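Local coordinates for protein DNA polymerase III, beta subunit (PDB 1VPK) that probably tethers DNA polymerases and other proteins to DNA for processive replication, as a ring-shaped head-to-tail homodimeric sliding clamp closed around the double helix, at residues S30-K35 with I56-L61; D60-V65 with L204-S209; E77-V82 with D125-I130. All blocks are in the same frame, centred on the assembly; numbering follows the deposited sequence.

In the fold
From the N terminus, helix 19-29 runs out into residues 30-35, which fold back onto the end of strand 53-59 in interaction 1, closing a loop that holds strand 44-50. The chain then turns at Asp60, shared with interaction 2, where residues 60-65 meet residues 204-209 of the central domain, closing a loop of 138 residues. Nested inside that loop, interaction 3 joins edge strand 78-83 to the segment 125-130, which lies between strands 115-120 and 137-142. Interactions 1 and 3 stay within the N-terminal domain; interaction 2 bridges to the central one. All three reach the eight-stranded antiparallel sheet that runs through both domains, and Lys208 bonds Leu33 O, linking interactions 1 and 2.

Interaction 1 of 3, residues S30-K35 with I56-L61; sequences SKALAK and ICATDL
Ala58 and Ala32 form the middle of this contact, their methyl groups meeting with CB of Ala32 4.1 Å from CB of Ala58. The same Ala32 methyl also rests on the strand backbone, 3.8 Å from Ala58 O. Ala58 points its methyl at residues 30-35 and takes a second neighbour there: one branch of Leu33 turns back to it, with Leu33 CD2 3.8 Å from Ala58 CB. Leu33 sets out away from the strand, but its CG lies beside the backbone N (chi1 -64°), and this turn brings the end of the side chain to Ala58. Asp60 carries the contact past the end of the strand. Its CB lies against the methyl of Ala34, Asp60 CB to Ala34 CB being 3.9 Å, while its carboxylate is engaged beyond this pair of segments, with the backbone N of Thr63 and with Lys208. Ala32 O also comes within 3.1 Å of Asp60 N, but the angle is too poor for a hydrogen bond. No hydrogen bond crosses between the segments; small apolar groups and a close backbone approach account for the fit. Thr59 faces the other way and makes an ST turn, its OG1 accepting from Leu61 N and also bonding Thr63 O. The loop after helix 19-29 is thus packed on the sheet of the N-terminal domain of a beta sliding clamp, lying over strand 53-59, with Phe45 of strand 44-50 touching Leu33, Thr63 and Val65 of strand 63-68 touching Ala32, and Gln88 of helix 87-91 touching Leu33.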
loop_
_atom_site.group_PDB
_atom_site.type_symbol
_atom_site.label_atom_id
_atom_site.label_comp_id
_atom_site.label_asym_id
_atom_site.label_seq_id
_atom_site.Cartn_x
_atom_site.Cartn_y
_atom_site.Cartn_z
ATOM N N SER A 30 9.281 -16.803 11.654
ATOM C CA SER A 30 8.897 -16.749 10.264
ATOM C C SER A 30 9.946 -16.191 9.318
ATOM O O SER A 30 9.978 -16.610 8.188
ATOM C CB SER A 30 7.583 -15.980 10.058
ATOM O OG SER A 30 7.746 -14.662 10.465
ATOM N N LYS A 31 10.812 -15.280 9.779
ATOM C CA LYS A 31 11.743 -14.660 8.854
ATOM C C LYS A 31 13.063 -15.454 8.692
ATOM O O LYS A 31 13.987 -15.027 7.991
ATOM C CB LYS A 31 11.968 -13.185 9.199
ATOM C CG LYS A 31 10.716 -12.322 8.973
ATOM C CD LYS A 31 11.094 -10.897 8.690
ATOM C CE LYS A 31 9.942 -9.984 8.184
ATOM N NZ LYS A 31 10.616 -8.666 7.711
ATOM N N ALA A 32 13.134 -16.613 9.311
ATOM C CA ALA A 32 14.228 -17.557 9.118
ATOM C C ALA A 32 13.835 -18.629 8.061
ATOM O O ALA A 32 14.650 -19.459 7.688
ATOM C CB ALA A 32 14.589 -18.197 10.397
ATOM N N LEU A 33 12.610 -18.609 7.566
ATOM C CA LEU A 33 12.201 -19.599 6.532
ATOM C C LEU A 33 12.960 -19.370 5.220
ATOM O O LEU A 33 13.259 -18.214 4.882
ATOM C CB LEU A 33 10.704 -19.488 6.258
ATOM C CG LEU A 33 9.709 -19.823 7.388
ATOM C CD1 LEU A 33 8.323 -19.348 7.047
ATOM C CD2 LEU A 33 9.667 -21.292 7.571
ATOM N N ALA A 34 13.240 -20.461 4.477
ATOM C CA ALA A 34 13.751 -20.365 3.103
ATOM C C ALA A 34 12.628 -20.043 2.118
ATOM O O ALA A 34 11.466 -20.210 2.422
ATOM C CB ALA A 34 14.409 -21.669 2.702
ATOM N N LYS A 35 12.971 -19.613 0.915
ATOM C CA LYS A 35 11.963 -19.474 -0.168
ATOM C C LYS A 35 11.501 -20.851 -0.737
ATOM O O LYS A 35 12.287 -21.804 -0.793
ATOM C CB LYS A 35 12.518 -18.610 -1.325
ATOM C CG LYS A 35 13.376 -17.415 -0.909
ATOM N N ILE A 56 8.818 -24.895 17.898
ATOM C CA ILE A 56 8.634 -24.500 16.498
ATOM C C ILE A 56 9.991 -23.963 15.985
ATOM O O ILE A 56 10.598 -23.080 16.639
ATOM C CB ILE A 56 7.595 -23.415 16.392
ATOM C CG1 ILE A 56 6.207 -24.005 16.754
ATOM C CG2 ILE A 56 7.592 -22.786 15.006
ATOM C CD1 ILE A 56 5.113 -22.934 16.982
ATOM N N CYS A 57 10.462 -24.516 14.857
ATOM C CA CYS A 57 11.746 -24.098 14.250
ATOM C C CYS A 57 11.608 -23.650 12.791
ATOM O O CYS A 57 10.679 -24.061 12.066
ATOM C CB CYS A 57 12.762 -25.216 14.314
ATOM S SG CYS A 57 13.042 -25.886 15.976
ATOM N N ALA A 58 12.549 -22.830 12.362
ATOM C CA ALA A 58 12.657 -22.474 10.936
ATOM C C ALA A 58 14.133 -22.253 10.648
ATOM O O ALA A 58 14.886 -21.774 11.523
ATOM C CB ALA A 58 11.920 -21.242 10.680
ATOM N N THR A 59 14.558 -22.621 9.448
ATOM C CA THR A 59 15.895 -22.308 9.004
ATOM C C THR A 59 15.938 -22.228 7.489
ATOM O O THR A 59 15.173 -22.905 6.794
ATOM C CB THR A 59 16.901 -23.359 9.492
ATOM O OG1 THR A 59 18.236 -22.907 9.218
ATOM C CG2 THR A 59 16.712 -24.737 8.783
ATOM N N ASP A 60 16.889 -21.459 7.007
ATOM C CA ASP A 60 17.348 -21.516 5.628
ATOM C C ASP A 60 18.786 -21.973 5.515
ATOM O O ASP A 60 19.412 -21.761 4.511
ATOM C CB ASP A 60 17.215 -20.140 4.994
ATOM C CG ASP A 60 18.086 -19.092 5.650
ATOM O OD1 ASP A 60 18.981 -19.424 6.457
ATOM O OD2 ASP A 60 17.869 -17.899 5.348
ATOM N N LEU A 61 19.310 -22.613 6.540
ATOM C CA LEU A 61 20.697 -23.085 6.588
ATOM C C LEU A 61 21.756 -22.010 6.879
ATOM O O LEU A 61 22.923 -22.336 7.164
ATOM C CB LEU A 61 21.095 -23.886 5.326
ATOM C CG LEU A 61 20.200 -25.080 4.900
ATOM C CD1 LEU A 61 20.888 -25.838 3.837
ATOM C CD2 LEU A 61 19.910 -25.988 6.069
#

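Interaction 2 of 3, residues D60-V65 with L204-S209; sequences DLETGV and LLSLKS
Lys208 reaches across from the first turn of helix 207-218 to bring its outer carbons up to one carboxylate oxygen of Asp60, CE of Lys208 lying 3.3 Å from Asp60 OD2. Its ammonium NZ completes a salt bridge of 2.9 Å to Asp60 OD2, using the anti lone pair, and holds Leu33 O as well. Two kinks in the lysine chain (chi2 133°, chi4 -130°) bring the ammonium to the aspartate, which meets it from the other side. The other oxygen of Asp60 works inside its own segment: OD1 accepts from Glu62 N and Thr63 N, an Asx turn and an Asx motif that fold the hairpin loop between strands 53-59 and 63-68. Beside it, Glu62 has CG anti to the backbone N (chi1 164°) and an extended chain that carries its carboxylate to the helix start. There Ser206 OG donates to Glu62 OE1 over 2.7 Å, arriving from above the carboxylate plane. Ser206 is the N-cap of helix 207-218, its OG accepting from Ser209 N at 3.0 Å. Next to this cap, Thr63 OG1 and Ser209 OG are hydrogen-bonded at 2.7 Å. With an alanine at Asp60, the Lys208 ammonium loses its charged mate and the amides of Glu62 and Thr63 their common acceptor, and the turn would probably be held less firmly against the helix start. The polar joint thus links N-terminal and central domains by a charge pair and two hydroxyl bonds, and Glu62, taking the Ser206 proton, probably helps keep a lone pair of that oxygen turned to Ser209 N.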
loop_
_atom_site.group_PDB
_atom_site.type_symbol
_atom_site.label_atom_id
_atom_site.label_comp_id
_atom_site.label_asym_id
_atom_site.label_seq_id
_atom_site.Cartn_x
_atom_site.Cartn_y
_atom_site.Cartn_z
ATOM N N ASP A 60 16.889 -21.459 7.007
ATOM C CA ASP A 60 17.348 -21.516 5.628
ATOM C C ASP A 60 18.786 -21.973 5.515
ATOM O O ASP A 60 19.412 -21.761 4.511
ATOM C CB ASP A 60 17.215 -20.140 4.994
ATOM C CG ASP A 60 18.086 -19.092 5.650
ATOM O OD1 ASP A 60 18.981 -19.424 6.457
ATOM O OD2 ASP A 60 17.869 -17.899 5.348
ATOM N N LEU A 61 19.310 -22.613 6.540
ATOM C CA LEU A 61 20.697 -23.085 6.588
ATOM C C LEU A 61 21.756 -22.010 6.879
ATOM O O LEU A 61 22.923 -22.336 7.164
ATOM C CB LEU A 61 21.095 -23.886 5.326
ATOM C CG LEU A 61 20.200 -25.080 4.900
ATOM C CD1 LEU A 61 20.888 -25.838 3.837
ATOM C CD2 LEU A 61 19.910 -25.988 6.069
ATOM N N GLU A 62 21.380 -20.737 6.822
ATOM C CA GLU A 62 22.283 -19.661 7.274
ATOM C C GLU A 62 21.780 -19.089 8.606
ATOM O O GLU A 62 22.594 -18.846 9.491
ATOM C CB GLU A 62 22.394 -18.553 6.215
ATOM C CG GLU A 62 22.983 -17.230 6.768
ATOM C CD GLU A 62 23.084 -16.142 5.705
ATOM O OE1 GLU A 62 22.003 -15.607 5.306
ATOM O OE2 GLU A 62 24.249 -15.852 5.300
ATOM N N THR A 63 20.459 -18.880 8.734
ATOM C CA THR A 63 19.814 -18.495 9.999
ATOM C C THR A 63 18.913 -19.669 10.478
ATOM O O THR A 63 18.216 -20.283 9.664
ATOM C CB THR A 63 18.935 -17.204 9.813
ATOM O OG1 THR A 63 19.671 -16.146 9.191
ATOM C CG2 THR A 63 18.324 -16.716 11.178
ATOM N N GLY A 64 18.943 -19.989 11.760
ATOM C CA GLY A 64 18.074 -20.988 12.376
ATOM C C GLY A 64 17.452 -20.434 13.634
ATOM O O GLY A 64 18.111 -19.683 14.414
ATOM N N VAL A 65 16.178 -20.743 13.843
ATOM C CA VAL A 65 15.453 -20.273 15.009
ATOM C C VAL A 65 14.799 -21.463 15.646
ATOM O O VAL A 65 14.151 -22.245 14.941
ATOM C CB VAL A 65 14.328 -19.336 14.637
ATOM C CG1 VAL A 65 13.527 -18.924 15.926
ATOM C CG2 VAL A 65 14.849 -18.121 13.953
ATOM N N LEU A 204 30.250 -9.843 10.197
ATOM C CA LEU A 204 29.205 -9.425 9.276
ATOM C C LEU A 204 28.058 -10.443 9.331
ATOM O O LEU A 204 28.280 -11.639 9.214
ATOM C CB LEU A 204 29.786 -9.367 7.879
ATOM C CG LEU A 204 28.884 -8.944 6.721
ATOM C CD1 LEU A 204 28.343 -7.570 6.846
ATOM C CD2 LEU A 204 29.628 -9.114 5.403
ATOM N N LEU A 205 26.847 -9.965 9.572
ATOM C CA LEU A 205 25.664 -10.801 9.419
ATOM C C LEU A 205 24.916 -10.343 8.170
ATOM O O LEU A 205 24.843 -9.124 7.872
ATOM C CB LEU A 205 24.771 -10.712 10.661
ATOM C CG LEU A 205 25.354 -11.193 12.007
ATOM C CD1 LEU A 205 24.344 -10.954 13.101
ATOM C CD2 LEU A 205 25.817 -12.676 11.983
ATOM N N SER A 206 24.379 -11.314 7.439
ATOM C CA SER A 206 23.671 -11.092 6.168
ATOM C C SER A 206 22.417 -10.268 6.402
ATOM O O SER A 206 21.895 -10.201 7.531
ATOM C CB SER A 206 23.281 -12.420 5.479
ATOM O OG SER A 206 22.110 -13.024 6.081
ATOM N N LEU A 207 21.913 -9.653 5.335
ATOM C CA LEU A 207 20.702 -8.875 5.450
ATOM C C LEU A 207 19.525 -9.754 5.859
ATOM O O LEU A 207 18.739 -9.352 6.723
ATOM C CB LEU A 207 20.412 -8.149 4.142
ATOM C CG LEU A 207 19.195 -7.215 4.104
ATOM C CD1 LEU A 207 19.214 -6.213 5.235
ATOM C CD2 LEU A 207 19.196 -6.538 2.778
ATOM N N LYS A 208 19.434 -10.962 5.292
ATOM C CA LYS A 208 18.386 -11.903 5.680
ATOM C C LYS A 208 18.463 -12.262 7.191
ATOM O O LYS A 208 17.446 -12.292 7.870
ATOM C CB LYS A 208 18.365 -13.152 4.795
ATOM C CG LYS A 208 17.255 -14.125 5.248
ATOM C CD LYS A 208 16.362 -14.687 4.196
ATOM C CE LYS A 208 15.435 -15.771 4.805
ATOM N NZ LYS A 208 15.453 -16.985 4.028
ATOM N N SER A 209 19.672 -12.457 7.713
ATOM C CA SER A 209 19.857 -12.757 9.120
ATOM C C SER A 209 19.397 -11.580 9.979
ATOM O O SER A 209 18.701 -11.757 10.963
ATOM C CB SER A 209 21.311 -13.094 9.428
ATOM O OG SER A 209 21.670 -14.377 8.969
#

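Interaction 3 of 3, residues E77-V82 with D125-I130; sequences EARFVV and DEFPEI
Phe127 meets strand 78-83 twice, once with its ring and once with its carbonyl. The ring, with CG anti to the backbone N (chi1 -164°), is carried toward the strand and comes to Val81, whose CG2 lies 4.0 Å from Phe127 CD2. The two side chains cross at about a right angle. The Val81 methyl approaches the ring obliquely. Phe127 O is the polar half of the contact. Arg79 extends from the strand with a straight chain from CG to NE and lays its guanidinium edge against this carbonyl. NH2 of Arg79 donates to Phe127 O over 3.1 Å in a nearly straight bond (163°), the oxygen sitting in the guanidinium plane, although the donor stands above the plane of the carbonyl. Arg79 NH1 adds a weak bond of 3.4 Å to the same Phe127 O, so both terminal nitrogens meet one acceptor, which probably limits the group's rotation; NH1 also has a weak bond to Ala124 O. At Pro128 the chain passes the guanidinium edge at greater range. Glu129 then bends at chi2 (-64°) and swings its carboxylate back toward the arginine. Its OE2 stays 4.1 Å from Arg79 NH2, too distant and too far off the plane of the flat group for a hydrogen bond, so that at most the opposite charges probably attract. A water bridges the two, accepting from Arg79 NH2 at 3.1 Å and donating weakly to Glu129 OE1. Segment 125-130, leading from the N-terminal toward the central domain, is thereby laid over the edge of the clamp's sheet, from edge strand 78-83, past Leu46 of strand 44-50, which touches both Phe127 and Arg79, to strand 53-59, where Phe127 and Pro128 rest on Thr59.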
loop_
_atom_site.group_PDB
_atom_site.type_symbol
_atom_site.label_atom_id
_atom_site.label_comp_id
_atom_site.label_asym_id
_atom_site.label_seq_id
_atom_site.Cartn_x
_atom_site.Cartn_y
_atom_site.Cartn_z
ATOM N N GLU A 77 4.184 -37.346 21.145
ATOM C CA GLU A 77 5.444 -37.133 20.477
ATOM C C GLU A 77 5.175 -36.996 18.994
ATOM O O GLU A 77 4.491 -37.823 18.404
ATOM C CB GLU A 77 6.354 -38.327 20.706
ATOM C CG GLU A 77 7.803 -38.149 20.206
ATOM C CD GLU A 77 8.741 -39.267 20.706
ATOM O OE1 GLU A 77 8.257 -40.190 21.393
ATOM O OE2 GLU A 77 9.964 -39.233 20.420
ATOM N N ALA A 78 5.726 -35.962 18.383
ATOM C CA ALA A 78 5.632 -35.791 16.932
ATOM C C ALA A 78 6.800 -34.905 16.455
ATOM O O ALA A 78 7.382 -34.153 17.244
ATOM C CB ALA A 78 4.272 -35.185 16.558
ATOM N N ARG A 79 7.173 -35.043 15.180
ATOM C CA ARG A 79 8.190 -34.163 14.547
ATOM C C ARG A 79 7.765 -34.117 13.072
ATOM O O ARG A 79 7.746 -35.151 12.418
ATOM C CB ARG A 79 9.613 -34.727 14.703
ATOM C CG ARG A 79 10.734 -33.757 14.353
ATOM C CD ARG A 79 12.203 -34.330 14.635
ATOM N NE ARG A 79 13.228 -33.246 14.524
ATOM C CZ ARG A 79 13.895 -32.924 13.411
ATOM N NH1 ARG A 79 13.678 -33.571 12.280
ATOM N NH2 ARG A 79 14.749 -31.918 13.397
ATOM N N PHE A 80 7.375 -32.950 12.571
ATOM C CA PHE A 80 6.881 -32.822 11.185
ATOM C C PHE A 80 7.055 -31.380 10.758
ATOM O O PHE A 80 7.343 -30.493 11.576
ATOM C CB PHE A 80 5.410 -33.269 11.079
ATOM C CG PHE A 80 4.483 -32.502 11.995
ATOM C CD1 PHE A 80 3.887 -31.309 11.602
ATOM C CD2 PHE A 80 4.260 -32.948 13.283
ATOM C CE1 PHE A 80 3.098 -30.588 12.480
ATOM C CE2 PHE A 80 3.432 -32.253 14.138
ATOM C CZ PHE A 80 2.853 -31.087 13.748
ATOM N N VAL A 81 6.869 -31.136 9.462
ATOM C CA VAL A 81 6.998 -29.798 8.916
ATOM C C VAL A 81 5.628 -29.407 8.350
ATOM O O VAL A 81 4.903 -30.263 7.800
ATOM C CB VAL A 81 8.140 -29.758 7.884
ATOM C CG1 VAL A 81 8.322 -28.390 7.247
ATOM C CG2 VAL A 81 9.450 -30.197 8.555
ATOM N N VAL A 82 5.273 -28.149 8.534
ATOM C CA VAL A 82 4.081 -27.584 7.931
ATOM C C VAL A 82 4.409 -26.343 7.064
ATOM O O VAL A 82 5.301 -25.558 7.407
ATOM C CB VAL A 82 2.998 -27.256 9.014
ATOM C CG1 VAL A 82 2.161 -28.516 9.287
ATOM C CG2 VAL A 82 3.600 -26.709 10.254
ATOM N N ASP A 125 12.416 -35.521 8.342
ATOM C CA ASP A 125 13.673 -36.236 8.427
ATOM C C ASP A 125 14.832 -35.530 7.773
ATOM O O ASP A 125 15.954 -35.844 8.085
ATOM C CB ASP A 125 13.561 -37.694 7.988
ATOM C CG ASP A 125 13.019 -37.864 6.583
ATOM O OD1 ASP A 125 11.862 -37.491 6.322
ATOM O OD2 ASP A 125 13.757 -38.404 5.742
ATOM N N GLU A 126 14.591 -34.538 6.930
ATOM C CA GLU A 126 15.685 -33.733 6.374
ATOM C C GLU A 126 15.738 -32.323 6.915
ATOM O O GLU A 126 16.551 -31.505 6.454
ATOM C CB GLU A 126 15.604 -33.722 4.848
ATOM C CG GLU A 126 16.071 -35.021 4.246
ATOM C CD GLU A 126 15.651 -35.238 2.796
ATOM O OE1 GLU A 126 15.037 -34.342 2.171
ATOM O OE2 GLU A 126 15.925 -36.329 2.294
ATOM N N PHE A 127 14.898 -32.027 7.915
ATOM C CA PHE A 127 14.981 -30.782 8.608
ATOM C C PHE A 127 16.069 -30.884 9.703
ATOM O O PHE A 127 15.978 -31.702 10.608
ATOM C CB PHE A 127 13.638 -30.390 9.231
ATOM C CG PHE A 127 13.572 -28.984 9.616
ATOM C CD1 PHE A 127 14.204 -28.530 10.781
ATOM C CD2 PHE A 127 12.884 -28.074 8.844
ATOM C CE1 PHE A 127 14.150 -27.210 11.145
ATOM C CE2 PHE A 127 12.828 -26.771 9.212
ATOM C CZ PHE A 127 13.468 -26.338 10.359
ATOM N N PRO A 128 17.078 -30.058 9.618
ATOM C CA PRO A 128 18.227 -30.201 10.510
ATOM C C PRO A 128 18.025 -29.728 11.965
ATOM O O PRO A 128 17.154 -28.914 12.259
ATOM C CB PRO A 128 19.240 -29.314 9.840
ATOM C CG PRO A 128 18.410 -28.204 9.277
ATOM C CD PRO A 128 17.233 -28.903 8.709
ATOM N N GLU A 129 18.852 -30.245 12.869
ATOM C CA GLU A 129 18.917 -29.732 14.250
ATOM C C GLU A 129 19.495 -28.320 14.253
ATOM O O GLU A 129 20.496 -28.056 13.586
ATOM C CB GLU A 129 19.804 -30.638 15.137
ATOM C CG GLU A 129 19.136 -31.936 15.571
ATOM C CD GLU A 129 17.918 -31.697 16.479
ATOM O OE1 GLU A 129 17.781 -30.568 17.018
ATOM O OE2 GLU A 129 17.104 -32.632 16.652
ATOM N N ILE A 130 18.863 -27.409 14.996
ATOM C CA ILE A 130 19.355 -26.042 15.109
ATOM C C ILE A 130 20.088 -25.931 16.449
ATOM O O ILE A 130 19.495 -26.130 17.517
ATOM C CB ILE A 130 18.223 -25.051 15.011
ATOM C CG1 ILE A 130 17.550 -25.194 13.623
ATOM C CG2 ILE A 130 18.741 -23.613 15.288
ATOM C CD1 ILE A 130 16.354 -24.355 13.510
HETATM O O HOH W 1 15.151 -30.436 16.076
#